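PDB 2G29: Nitrate/nitrite binding protein NrtA from Synechocystis sp., which binds nitrate in the periplasm as the solute-binding component of the ABC transporter complex NrtABCD, which takes up nitrate and probably also nitrite. Local coordinates for residues 40-45 and 71-76; 94-99 and 239-244; 98-103 and 115-120. One frame throughout, in Å; residues are numbered along the deposited sequence.

Contact 1 of 3, residues 40-45 and 71-76. With NO3 (nitrate ion), chain B.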
ATOM      1  N   ILE A  40      -2.138   8.900  -4.221  1.00 10.64           N
ATOM      2  CA  ILE A  40      -3.317   8.373  -4.882  1.00 10.75           C
ATOM      3  C   ILE A  40      -4.417   8.509  -3.801  1.00  9.80           C
ATOM      4  O   ILE A  40      -4.129   8.381  -2.577  1.00 11.06           O
ATOM      5  CB  ILE A  40      -3.088   6.904  -5.323  1.00 10.81           C
ATOM      6  CG1 ILE A  40      -2.090   6.834  -6.495  1.00 14.84           C
ATOM      7  CG2 ILE A  40      -4.387   6.268  -5.748  1.00 12.03           C
ATOM      8  CD1 ILE A  40      -0.811   7.570  -6.287  1.00 21.57           C
ATOM      9  N   ALA A  41      -5.647   8.795  -4.227  1.00 11.01           N
ATOM     10  CA  ALA A  41      -6.761   9.041  -3.289  1.00 10.25           C
ATOM     11  C   ALA A  41      -7.151   7.781  -2.545  1.00 10.71           C
ATOM     12  O   ALA A  41      -8.047   7.036  -2.976  1.00 11.94           O
ATOM     13  CB  ALA A  41      -7.972   9.600  -4.046  1.00 10.25           C
ATOM     14  N   LEU A  42      -6.454   7.578  -1.432  1.00  9.80           N
ATOM     15  CA  LEU A  42      -6.573   6.428  -0.541  1.00  9.87           C
ATOM     16  C   LEU A  42      -6.310   6.880   0.889  1.00  9.84           C
ATOM     17  O   LEU A  42      -5.424   7.708   1.111  1.00 11.94           O
ATOM     18  CB  LEU A  42      -5.512   5.391  -0.910  1.00 10.43           C
ATOM     19  CG  LEU A  42      -5.689   4.829  -2.314  1.00 10.43           C
ATOM     20  CD1 LEU A  42      -4.364   4.266  -2.801  1.00 11.34           C
ATOM     21  CD2 LEU A  42      -6.778   3.781  -2.322  1.00  9.86           C
ATOM     22  N   THR A  43      -7.022   6.294   1.849  1.00 10.36           N
ATOM     23  CA  THR A  43      -6.849   6.674   3.240  1.00 11.33           C
ATOM     24  C   THR A  43      -5.406   6.547   3.697  1.00 11.79           C
ATOM     25  O   THR A  43      -4.954   7.356   4.519  1.00 12.41           O
ATOM     26  CB  THR A  43      -7.748   5.845   4.129  1.00 11.65           C
ATOM     27  OG1 THR A  43      -9.061   5.874   3.574  1.00 12.98           O
ATOM     28  CG2 THR A  43      -7.808   6.460   5.546  1.00 10.49           C
ATOM     29  N   ASP A  44      -4.655   5.575   3.176  1.00 11.07           N
ATOM     30  CA  ASP A  44      -3.274   5.437   3.613  1.00 10.66           C
ATOM     31  C   ASP A  44      -2.301   6.509   3.081  1.00 10.58           C
ATOM     32  O   ASP A  44      -1.104   6.476   3.379  1.00 11.27           O
ATOM     33  CB  ASP A  44      -2.734   4.013   3.385  1.00 10.31           C
ATOM     34  CG  ASP A  44      -2.988   3.481   1.992  1.00 11.64           C
ATOM     35  OD1 ASP A  44      -2.960   4.238   1.023  1.00 10.49           O
ATOM     36  OD2 ASP A  44      -3.159   2.250   1.904  1.00 11.49           O
ATOM     37  N   ALA A  45      -2.825   7.487   2.350  1.00 10.42           N
ATOM     38  CA  ALA A  45      -2.046   8.657   1.941  1.00 10.77           C
ATOM     39  C   ALA A  45      -2.197   9.726   3.034  1.00 11.23           C
ATOM     40  O   ALA A  45      -1.548  10.756   2.974  1.00 12.72           O
ATOM     41  CB  ALA A  45      -2.585   9.215   0.626  1.00 12.41           C
ATOM     42  N   ALA A  71      -3.353  10.318 -10.935  1.00 10.25           N
ATOM     43  CA  ALA A  71      -4.536   9.614 -11.455  1.00 11.73           C
ATOM     44  C   ALA A  71      -4.453   8.102 -11.266  1.00 11.20           C
ATOM     45  O   ALA A  71      -5.484   7.456 -11.008  1.00 11.60           O
ATOM     46  CB  ALA A  71      -4.740   9.954 -12.950  1.00 12.13           C
ATOM     47  N   SER A  72      -3.249   7.543 -11.384  1.00 10.62           N
ATOM     48  CA  SER A  72      -3.094   6.091 -11.244  1.00  9.38           C
ATOM     49  C   SER A  72      -1.680   5.741 -10.839  1.00  9.62           C
ATOM     50  O   SER A  72      -0.802   6.613 -10.774  1.00  9.37           O
ATOM     51  CB  SER A  72      -3.392   5.427 -12.594  1.00  9.88           C
ATOM     52  OG  SER A  72      -2.344   5.789 -13.549  1.00 11.23           O
ATOM     53  N   TRP A  73      -1.425   4.460 -10.564  1.00  9.50           N
ATOM     54  CA  TRP A  73      -0.077   4.085 -10.207  1.00  8.40           C
ATOM     55  C   TRP A  73       0.804   4.191 -11.454  1.00  8.37           C
ATOM     56  O   TRP A  73       1.980   4.467 -11.350  1.00 10.55           O
ATOM     57  CB  TRP A  73      -0.048   2.689  -9.562  1.00  9.30           C
ATOM     58  CG  TRP A  73      -0.631   2.711  -8.177  1.00  8.79           C
ATOM     59  CD1 TRP A  73      -1.701   2.008  -7.741  1.00  8.75           C
ATOM     60  CD2 TRP A  73      -0.177   3.508  -7.056  1.00  9.50           C
ATOM     61  NE1 TRP A  73      -1.953   2.297  -6.421  1.00 10.51           N
ATOM     62  CE2 TRP A  73      -1.034   3.205  -5.973  1.00  9.02           C
ATOM     63  CE3 TRP A  73       0.884   4.419  -6.858  1.00  9.08           C
ATOM     64  CZ2 TRP A  73      -0.916   3.819  -4.738  1.00  9.34           C
ATOM     65  CZ3 TRP A  73       1.005   5.028  -5.631  1.00  9.68           C
ATOM     66  CH2 TRP A  73       0.117   4.714  -4.569  1.00  8.89           C
ATOM     67  N   GLY A  74       0.194   4.040 -12.623  1.00 10.04           N
ATOM     68  CA  GLY A  74       0.954   4.189 -13.854  1.00 10.08           C
ATOM     69  C   GLY A  74       1.390   5.633 -14.037  1.00 10.17           C
ATOM     70  O   GLY A  74       2.526   5.862 -14.421  1.00 10.96           O
ATOM     71  N   THR A  75       0.517   6.602 -13.737  1.00 10.13           N
ATOM     72  CA  THR A  75       0.953   7.991 -13.887  1.00 10.85           C
ATOM     73  C   THR A  75       1.892   8.402 -12.784  1.00 10.61           C
ATOM     74  O   THR A  75       2.777   9.217 -12.994  1.00 11.00           O
ATOM     75  CB  THR A  75      -0.198   9.021 -13.973  1.00 10.54           C
ATOM     76  OG1 THR A  75      -0.930   9.063 -12.752  1.00 12.00           O
ATOM     77  CG2 THR A  75      -1.101   8.733 -15.125  1.00 10.86           C
ATOM     78  N   THR A  76       1.728   7.830 -11.606  1.00 10.43           N
ATOM     79  CA  THR A  76       2.682   8.070 -10.501  1.00  9.63           C
ATOM     80  C   THR A  76       4.077   7.641 -10.971  1.00 11.30           C
ATOM     81  O   THR A  76       5.046   8.383 -10.808  1.00 11.56           O
ATOM     82  CB  THR A  76       2.308   7.236  -9.254  1.00  9.79           C
ATOM     83  OG1 THR A  76       1.042   7.701  -8.750  1.00 10.60           O
ATOM     84  CG2 THR A  76       3.354   7.395  -8.160  1.00 10.80           C
TER
HETATM   85  N   NO3 B 700      -4.701   1.156  -3.454  1.00 13.58           N
HETATM   86  O1  NO3 B 700      -4.635   1.128  -2.090  1.00 11.55           O
HETATM   87  O2  NO3 B 700      -5.734   0.901  -4.293  1.00 13.12           O
HETATM   88  O3  NO3 B 700      -3.405   1.483  -4.174  1.00 12.31           O
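Ile-40 lies across one face of the Trp-73 indole, whose edge is turned to the bound nitrate. The two residues come from the first strand-to-helix loop and from the N-terminus of helix 73-82, in a two-domain periplasmic binding protein whose C-clamp holds the anion. The contact starts at Ile-40 CB, 3.8 Å from Trp-73 CZ2. CG1 is anti to the carbonyl carbon (chi1 -71°), which carries it over the indole. There it makes a CH-pi contact, 3.5 Å from the centroid of the six-membered ring and nearly on the ring normal. CD1 continues over the same face toward Thr-76 OG1, modelled too close to Trp-73 CZ3 for its exact position to be trusted.

The side chain of Trp-73, a known nitrate ligand, donates from NE1 to nitrate O3 over 2.8 Å, with the acceptor in the plane of the indole and an N-H...O angle of 149°. Leu-42 comes at the anion differently: both its methyls lie over one face of the nitrate, CD1 3.2 Å from the central N. Lys-240 NZ and Gly-211 N supply further hydrogen bonds to the ion.

A capping box sets the start of the helix, with Thr-75 N bonded to Ser-72 OG at 3.0 Å and Ser-72 N bonded to Thr-75 OG1. Beside it, Ser-72 O accepts twice from Thr-76, from OG1 at 2.9 Å and from the backbone N, the two donors arriving from opposite faces of the carbonyl plane.

Contact 2 of 3, residues 94-99 and 239-244. With NO3 (nitrate ion), chain B.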
ATOM      1  N   ILE A  94       3.322   5.516  -2.103  1.00  9.80           N
ATOM      2  CA  ILE A  94       3.468   4.528  -3.162  1.00 10.45           C
ATOM      3  C   ILE A  94       3.388   3.078  -2.702  1.00 10.16           C
ATOM      4  O   ILE A  94       3.676   2.753  -1.561  1.00 10.62           O
ATOM      5  CB  ILE A  94       4.829   4.810  -3.874  1.00 11.70           C
ATOM      6  CG1 ILE A  94       4.911   4.057  -5.204  1.00 10.39           C
ATOM      7  CG2 ILE A  94       5.991   4.460  -2.951  1.00 11.73           C
ATOM      8  CD1 ILE A  94       5.947   4.724  -6.194  1.00 14.02           C
ATOM      9  N   LEU A  95       2.974   2.195  -3.603  1.00  9.22           N
ATOM     10  CA  LEU A  95       2.928   0.767  -3.257  1.00 10.25           C
ATOM     11  C   LEU A  95       4.388   0.342  -2.968  1.00  9.67           C
ATOM     12  O   LEU A  95       5.306   0.681  -3.740  1.00  9.97           O
ATOM     13  CB  LEU A  95       2.398  -0.023  -4.457  1.00  9.84           C
ATOM     14  CG  LEU A  95       1.045   0.432  -5.013  1.00  9.25           C
ATOM     15  CD1 LEU A  95       0.585  -0.495  -6.152  1.00 10.42           C
ATOM     16  CD2 LEU A  95      -0.017   0.408  -3.915  1.00  9.83           C
ATOM     17  N   THR A  96       4.629  -0.429  -1.910  1.00  9.53           N
ATOM     18  CA  THR A  96       6.009  -0.817  -1.576  1.00  9.62           C
ATOM     19  C   THR A  96       6.847  -1.435  -2.726  1.00  9.60           C
ATOM     20  O   THR A  96       8.006  -1.103  -2.861  1.00 10.15           O
ATOM     21  CB  THR A  96       6.056  -1.745  -0.310  1.00 10.22           C
ATOM     22  OG1 THR A  96       5.741  -0.950   0.834  1.00 11.42           O
ATOM     23  CG2 THR A  96       7.427  -2.398  -0.107  1.00 11.15           C
ATOM     24  N   PRO A  97       6.270  -2.314  -3.567  1.00  9.71           N
ATOM     25  CA  PRO A  97       7.124  -2.863  -4.636  1.00  9.60           C
ATOM     26  C   PRO A  97       7.556  -1.851  -5.658  1.00  9.12           C
ATOM     27  O   PRO A  97       8.604  -2.024  -6.260  1.00 10.11           O
ATOM     28  CB  PRO A  97       6.277  -3.968  -5.298  1.00 11.07           C
ATOM     29  CG  PRO A  97       4.919  -3.831  -4.703  1.00 18.56           C
ATOM     30  CD  PRO A  97       4.984  -3.023  -3.460  1.00 11.22           C
ATOM     31  N   MET A  98       6.799  -0.774  -5.819  1.00  9.77           N
ATOM     32  CA  MET A  98       7.151   0.164  -6.890  1.00  9.77           C
ATOM     33  C   MET A  98       8.530   0.814  -6.871  1.00  9.69           C
ATOM     34  O   MET A  98       9.162   0.912  -7.923  1.00 10.04           O
ATOM     35  CB  MET A  98       6.028   1.192  -7.129  1.00  9.03           C
ATOM     36  CG  MET A  98       4.791   0.535  -7.774  1.00  9.84           C
ATOM     37  SD  MET A  98       3.357   1.678  -7.820  1.00 10.77           S
ATOM     38  CE  MET A  98       3.961   2.850  -9.075  1.00 11.19           C
ATOM     39  N   PRO A  99       9.024   1.268  -5.716  1.00  9.37           N
ATOM     40  CA  PRO A  99      10.361   1.870  -5.758  1.00 10.63           C
ATOM     41  C   PRO A  99      11.391   0.853  -6.264  1.00  9.65           C
ATOM     42  O   PRO A  99      12.373   1.235  -6.931  1.00 10.38           O
ATOM     43  CB  PRO A  99      10.598   2.275  -4.300  1.00 10.52           C
ATOM     44  CG  PRO A  99       9.216   2.691  -3.880  1.00 11.08           C
ATOM     45  CD  PRO A  99       8.324   1.612  -4.466  1.00  9.49           C
ATOM     46  N   GLU A 239       2.313  -2.132   3.638  1.00 10.33           N
ATOM     47  CA  GLU A 239       1.510  -1.715   2.482  1.00  9.68           C
ATOM     48  C   GLU A 239       2.151  -0.553   1.740  1.00  9.58           C
ATOM     49  O   GLU A 239       3.035  -0.766   0.893  1.00  9.51           O
ATOM     50  CB  GLU A 239       0.080  -1.384   2.950  1.00 11.43           C
ATOM     51  CG  GLU A 239      -0.883  -0.919   1.863  1.00  9.84           C
ATOM     52  CD  GLU A 239      -0.977  -1.837   0.660  1.00 10.54           C
ATOM     53  OE1 GLU A 239      -1.004  -3.086   0.820  1.00 10.17           O
ATOM     54  OE2 GLU A 239      -1.087  -1.273  -0.457  1.00 11.12           O
ATOM     55  N   LYS A 240       1.768   0.680   2.036  1.00  8.97           N
ATOM     56  CA  LYS A 240       2.376   1.821   1.332  1.00  9.96           C
ATOM     57  C   LYS A 240       3.699   2.231   1.914  1.00 10.90           C
ATOM     58  O   LYS A 240       3.996   1.995   3.094  1.00 10.01           O
ATOM     59  CB  LYS A 240       1.434   3.038   1.345  1.00  9.19           C
ATOM     60  CG  LYS A 240       0.043   2.740   0.812  1.00  9.97           C
ATOM     61  CD  LYS A 240       0.084   2.375  -0.690  1.00  9.74           C
ATOM     62  CE  LYS A 240      -1.319   2.317  -1.298  1.00  9.23           C
ATOM     63  NZ  LYS A 240      -2.254   1.305  -0.620  1.00 11.08           N
ATOM     64  N   ALA A 241       4.505   2.845   1.055  1.00 10.56           N
ATOM     65  CA  ALA A 241       5.802   3.360   1.442  1.00 10.97           C
ATOM     66  C   ALA A 241       5.868   4.844   1.120  1.00 10.98           C
ATOM     67  O   ALA A 241       5.103   5.368   0.298  1.00 10.71           O
ATOM     68  CB  ALA A 241       6.915   2.644   0.641  1.00 11.31           C
ATOM     69  N   PHE A 242       6.763   5.532   1.816  1.00 11.24           N
ATOM     70  CA  PHE A 242       7.051   6.918   1.474  1.00 11.25           C
ATOM     71  C   PHE A 242       8.348   6.751   0.657  1.00 10.68           C
ATOM     72  O   PHE A 242       9.450   6.487   1.175  1.00 11.55           O
ATOM     73  CB  PHE A 242       7.283   7.774   2.737  1.00 10.88           C
ATOM     74  CG  PHE A 242       7.769   9.187   2.455  1.00 12.34           C
ATOM     75  CD1 PHE A 242       7.433   9.856   1.297  1.00 13.64           C
ATOM     76  CD2 PHE A 242       8.541   9.849   3.398  1.00 13.96           C
ATOM     77  CE1 PHE A 242       7.850  11.166   1.060  1.00 15.64           C
ATOM     78  CE2 PHE A 242       8.966  11.164   3.168  1.00 16.24           C
ATOM     79  CZ  PHE A 242       8.620  11.805   2.006  1.00 14.34           C
ATOM     80  N   GLY A 243       8.190   6.852  -0.659  1.00  9.10           N
ATOM     81  CA  GLY A 243       9.345   6.691  -1.528  1.00 10.00           C
ATOM     82  C   GLY A 243       9.787   7.988  -2.181  1.00  9.67           C
ATOM     83  O   GLY A 243       8.954   8.844  -2.475  1.00 11.75           O
ATOM     84  N   MET A 244      11.080   8.123  -2.423  1.00 11.12           N
ATOM     85  CA  MET A 244      11.586   9.308  -3.091  1.00 11.87           C
ATOM     86  C   MET A 244      12.672   8.963  -4.095  1.00 12.15           C
ATOM     87  O   MET A 244      13.344   7.934  -3.976  1.00 13.30           O
ATOM     88  CB  MET A 244      12.159  10.306  -2.056  1.00 13.84           C
ATOM     89  CG  MET A 244      11.126  10.901  -1.072  1.00 15.56           C
ATOM     90  SD  MET A 244      11.642  12.518  -0.404  1.00 19.81           S
ATOM     91  CE  MET A 244      11.496  13.523  -1.937  1.00 16.23           C
TER
HETATM   92  N   NO3 B 700      -4.701   1.156  -3.454  1.00 13.58           N
HETATM   93  O1  NO3 B 700      -4.635   1.128  -2.090  1.00 11.55           O
HETATM   94  O2  NO3 B 700      -5.734   0.901  -4.293  1.00 13.12           O
HETATM   95  O3  NO3 B 700      -3.405   1.483  -4.174  1.00 12.31           O
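Ile-94 and Ala-241 form an antiparallel hydrogen-bonded pair at the middle of the mixed five-stranded sheet, whose strand order 2-1-3-5-4 is that of a type II periplasmic binding protein. The returning strand 240-245 lies beside strand 91-95 here. Ala-241 N donates to Ile-94 O at 2.7 Å, and Ile-94 N returns a bond to Ala-241 O. Both side chains project from the same face of the sheet, where Ile-94 CG2 is 4.1 Å from Ala-241 CB. With CG1 of Ile-94 anti to the backbone N (chi1 -166°), CG2 is the branch left to lean on strand 240-245, where it rests on Ala-241 O at 3.5 Å and comes near the Gly-243 backbone.

Thr-96 ends the pairing as its chain turns into helix 97-104. Its N and OG1 both donate to Glu-239 O, and the hydroxyl bond is the shorter at 2.7 Å, with OG1 well above the carbonyl plane (43°). Two donors of one residue thus grip this carbonyl.

Lys-240 reaches the nitrate. Its aliphatic chain runs alongside Leu-95, with CE packed tightly on CD2 at 3.5 Å, and NZ donates to nitrate O1 over 2.8 Å. The ammonium also forms salt bridges to Asp-44 and Glu-239, so one buried cation is shared by two carboxylates and the nitrate, and probably balances only part of their charge. With an alanine here, nitrate O1 would probably lose this donor, and the carboxylates of Asp-44 and Glu-239 would be left without their shared cation. Thr-166 and Trp-170 hold the Glu-239 carboxylate from the helix 166-177 side, while Lys-240 NZ meets OE2 at 2.8 Å on its anti side, 26° out of the carboxylate plane.

Contact 3 of 3, residues 98-103 and 115-120; sequences MPYLIT and MYILAR
The side chains of Pro-99 and Ile-117 cross at about a right angle, CG to CG1 at 3.9 Å, where helix 97-104 packs on strand 115-120. The two segments run nearly antiparallel, at 165° with axes 7.9 Å apart. Most of the contact is apolar. Met-115 has the most surface buried by it: its CB sits 4.0 Å from Pro-99 CB, and the extended second torsion (chi2 -169°) carries SD over to the helix, against both Pro-99 CA and Ile-102 CD1. Ile-117 carries the packing further along the strand, its CD1 lying 3.7 Å from Tyr-100 CE1.

The polar part belongs to Thr-103. Its OG1 accepts from Met-115 N at 2.9 Å and donates to Pro-99 O, one helical turn back, at 2.7 Å. That carbonyl also takes the helical bond from Thr-103 N, and the two donors approach it from opposite faces. The hydroxyl therefore ties the first strand residue to the helix backbone.

Strand 91-95, helix 97-104 and strand 115-120 make a beta-alpha-beta crossover, with strand 240-245 inserted between its two parallel strands. Helices 332-344 and 354-361 cover Tyr-100, whose OH bonds to Asp-335, and helix 73-82 reaches Met-115 through Leu-80.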
ATOM      1  N   MET A  98       6.799  -0.774  -5.819  1.00  9.77           N
ATOM      2  CA  MET A  98       7.151   0.164  -6.890  1.00  9.77           C
ATOM      3  C   MET A  98       8.530   0.814  -6.871  1.00  9.69           C
ATOM      4  O   MET A  98       9.162   0.912  -7.923  1.00 10.04           O
ATOM      5  CB  MET A  98       6.028   1.192  -7.129  1.00  9.03           C
ATOM      6  CG  MET A  98       4.791   0.535  -7.774  1.00  9.84           C
ATOM      7  SD  MET A  98       3.357   1.678  -7.820  1.00 10.77           S
ATOM      8  CE  MET A  98       3.961   2.850  -9.075  1.00 11.19           C
ATOM      9  N   PRO A  99       9.024   1.268  -5.716  1.00  9.37           N
ATOM     10  CA  PRO A  99      10.361   1.870  -5.758  1.00 10.63           C
ATOM     11  C   PRO A  99      11.391   0.853  -6.264  1.00  9.65           C
ATOM     12  O   PRO A  99      12.373   1.235  -6.931  1.00 10.38           O
ATOM     13  CB  PRO A  99      10.598   2.275  -4.300  1.00 10.52           C
ATOM     14  CG  PRO A  99       9.216   2.691  -3.880  1.00 11.08           C
ATOM     15  CD  PRO A  99       8.324   1.612  -4.466  1.00  9.49           C
ATOM     16  N   TYR A 100      11.166  -0.442  -6.005  1.00  9.51           N
ATOM     17  CA  TYR A 100      12.063  -1.487  -6.461  1.00  9.61           C
ATOM     18  C   TYR A 100      11.923  -1.701  -7.975  1.00  9.67           C
ATOM     19  O   TYR A 100      12.916  -1.759  -8.691  1.00 11.54           O
ATOM     20  CB  TYR A 100      11.754  -2.797  -5.727  1.00  9.87           C
ATOM     21  CG  TYR A 100      12.262  -2.748  -4.312  1.00  9.88           C
ATOM     22  CD1 TYR A 100      11.421  -2.416  -3.239  1.00 10.60           C
ATOM     23  CD2 TYR A 100      13.620  -2.946  -4.058  1.00  9.74           C
ATOM     24  CE1 TYR A 100      11.928  -2.285  -1.962  1.00  9.67           C
ATOM     25  CE2 TYR A 100      14.146  -2.809  -2.787  1.00 10.03           C
ATOM     26  CZ  TYR A 100      13.297  -2.479  -1.748  1.00 10.43           C
ATOM     27  OH  TYR A 100      13.845  -2.326  -0.504  1.00 10.49           O
ATOM     28  N   LEU A 101      10.692  -1.822  -8.456  1.00 11.09           N
ATOM     29  CA  LEU A 101      10.484  -2.054  -9.888  1.00 10.66           C
ATOM     30  C   LEU A 101      10.960  -0.862 -10.732  1.00 10.48           C
ATOM     31  O   LEU A 101      11.410  -1.015 -11.857  1.00 10.95           O
ATOM     32  CB  LEU A 101       9.017  -2.355 -10.138  1.00 12.55           C
ATOM     33  CG  LEU A 101       8.481  -3.591  -9.380  1.00 13.68           C
ATOM     34  CD1 LEU A 101       6.975  -3.578  -9.417  1.00 15.02           C
ATOM     35  CD2 LEU A 101       9.004  -4.899  -9.987  1.00 16.28           C
ATOM     36  N   ILE A 102      10.850   0.338 -10.183  1.00 10.31           N
ATOM     37  CA  ILE A 102      11.294   1.532 -10.892  1.00  9.87           C
ATOM     38  C   ILE A 102      12.836   1.643 -10.847  1.00 10.90           C
ATOM     39  O   ILE A 102      13.478   1.998 -11.846  1.00 10.07           O
ATOM     40  CB  ILE A 102      10.636   2.802 -10.297  1.00 10.12           C
ATOM     41  CG1 ILE A 102       9.130   2.748 -10.565  1.00 10.96           C
ATOM     42  CG2 ILE A 102      11.263   4.047 -10.919  1.00 10.49           C
ATOM     43  CD1 ILE A 102       8.327   3.836  -9.791  1.00 11.35           C
ATOM     44  N   THR A 103      13.444   1.360  -9.703  1.00 10.31           N
ATOM     45  CA  THR A 103      14.913   1.411  -9.585  1.00 11.19           C
ATOM     46  C   THR A 103      15.522   0.355 -10.510  1.00 12.16           C
ATOM     47  O   THR A 103      16.487   0.621 -11.243  1.00 11.63           O
ATOM     48  CB  THR A 103      15.363   1.074  -8.157  1.00 11.52           C
ATOM     49  OG1 THR A 103      14.941   2.121  -7.255  1.00 11.55           O
ATOM     50  CG2 THR A 103      16.845   0.907  -8.093  1.00 12.29           C
ATOM     51  N   MET A 115      15.458   4.880  -6.577  1.00 11.37           N
ATOM     52  CA  MET A 115      14.602   5.404  -5.514  1.00 11.54           C
ATOM     53  C   MET A 115      14.995   4.850  -4.158  1.00 11.19           C
ATOM     54  O   MET A 115      15.727   3.865  -4.062  1.00 11.31           O
ATOM     55  CB  MET A 115      13.125   5.022  -5.792  1.00 10.35           C
ATOM     56  CG  MET A 115      12.512   5.733  -6.974  1.00 10.70           C
ATOM     57  SD  MET A 115      10.728   5.502  -7.089  1.00 11.23           S
ATOM     58  CE  MET A 115      10.191   6.468  -5.593  1.00 11.11           C
ATOM     59  N   TYR A 116      14.497   5.503  -3.107  1.00 11.11           N
ATOM     60  CA  TYR A 116      14.687   5.025  -1.740  1.00 11.14           C
ATOM     61  C   TYR A 116      13.324   4.923  -1.058  1.00 11.16           C
ATOM     62  O   TYR A 116      12.390   5.625  -1.420  1.00 10.99           O
ATOM     63  CB  TYR A 116      15.467   6.024  -0.888  1.00 11.79           C
ATOM     64  CG  TYR A 116      16.887   6.264  -1.238  1.00 12.96           C
ATOM     65  CD1 TYR A 116      17.754   5.206  -1.481  1.00 12.53           C
ATOM     66  CD2 TYR A 116      17.379   7.561  -1.299  1.00 14.37           C
ATOM     67  CE1 TYR A 116      19.101   5.444  -1.798  1.00 13.31           C
ATOM     68  CE2 TYR A 116      18.708   7.803  -1.583  1.00 14.77           C
ATOM     69  CZ  TYR A 116      19.557   6.739  -1.842  1.00 14.18           C
ATOM     70  OH  TYR A 116      20.883   6.936  -2.177  1.00 15.23           O
ATOM     71  N   ILE A 117      13.233   4.034  -0.073  1.00 10.13           N
ATOM     72  CA  ILE A 117      12.044   3.979   0.769  1.00 10.39           C
ATOM     73  C   ILE A 117      12.530   4.557   2.108  1.00 10.25           C
ATOM     74  O   ILE A 117      13.466   4.050   2.749  1.00 10.70           O
ATOM     75  CB  ILE A 117      11.511   2.552   0.933  1.00 10.60           C
ATOM     76  CG1 ILE A 117      10.825   2.127  -0.357  1.00 10.91           C
ATOM     77  CG2 ILE A 117      10.558   2.488   2.148  1.00 12.24           C
ATOM     78  CD1 ILE A 117      10.347   0.646  -0.285  1.00 10.48           C
ATOM     79  N   LEU A 118      11.878   5.645   2.507  1.00 11.21           N
ATOM     80  CA  LEU A 118      12.236   6.349   3.758  1.00 12.70           C
ATOM     81  C   LEU A 118      11.410   5.904   4.949  1.00 12.08           C
ATOM     82  O   LEU A 118      11.865   6.015   6.088  1.00 11.44           O
ATOM     83  CB  LEU A 118      12.062   7.855   3.592  1.00 12.93           C
ATOM     84  CG  LEU A 118      12.853   8.448   2.419  1.00 15.78           C
ATOM     85  CD1 LEU A 118      12.576   9.968   2.379  1.00 16.78           C
ATOM     86  CD2 LEU A 118      14.327   8.151   2.535  1.00 17.86           C
ATOM     87  N   ALA A 119      10.209   5.395   4.694  1.00 12.21           N
ATOM     88  CA  ALA A 119       9.334   4.931   5.754  1.00 12.30           C
ATOM     89  C   ALA A 119       8.247   4.063   5.156  1.00  9.96           C
ATOM     90  O   ALA A 119       7.996   4.098   3.931  1.00 11.82           O
ATOM     91  CB  ALA A 119       8.686   6.130   6.442  1.00 11.83           C
ATOM     92  N   ARG A 120       7.576   3.315   6.011  1.00 10.57           N
ATOM     93  CA  ARG A 120       6.394   2.558   5.575  1.00 10.61           C
ATOM     94  C   ARG A 120       5.277   3.522   6.005  1.00 12.77           C
ATOM     95  O   ARG A 120       5.245   3.953   7.168  1.00 13.52           O
ATOM     96  CB  ARG A 120       6.239   1.219   6.331  1.00  9.38           C
ATOM     97  CG  ARG A 120       5.208   0.263   5.724  1.00 10.39           C
ATOM     98  CD  ARG A 120       5.774  -0.356   4.441  1.00 10.53           C
ATOM     99  NE  ARG A 120       6.939  -1.170   4.791  1.00 10.43           N
ATOM    100  CZ  ARG A 120       7.986  -1.438   3.996  1.00  9.70           C
ATOM    101  NH1 ARG A 120       8.046  -0.984   2.735  1.00 11.50           N
ATOM    102  NH2 ARG A 120       9.046  -2.087   4.489  1.00  8.17           N
TER

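In the fold
All three contacts are buried and belong largely to one sheet and its helices; none is a surface contact. Contacts 1 and 2 converge on the nitrate and are joined by the Asp-44 to Lys-240 salt bridge, while Trp-73 packs on both Ile-94 and Leu-95. Their chemistry differs: contact 1 is an aromatic and aliphatic wall, contact 2 backbone pairing with a charged cluster at the site end. Contact 3, about 5 Å from contact 2 between centres, shares Met-98, Pro-99 and helix 97-104 with it. It lies farther from the ion and is mainly apolar, joining that helix to strand 115-120, the sheet neighbour of strand 240-245.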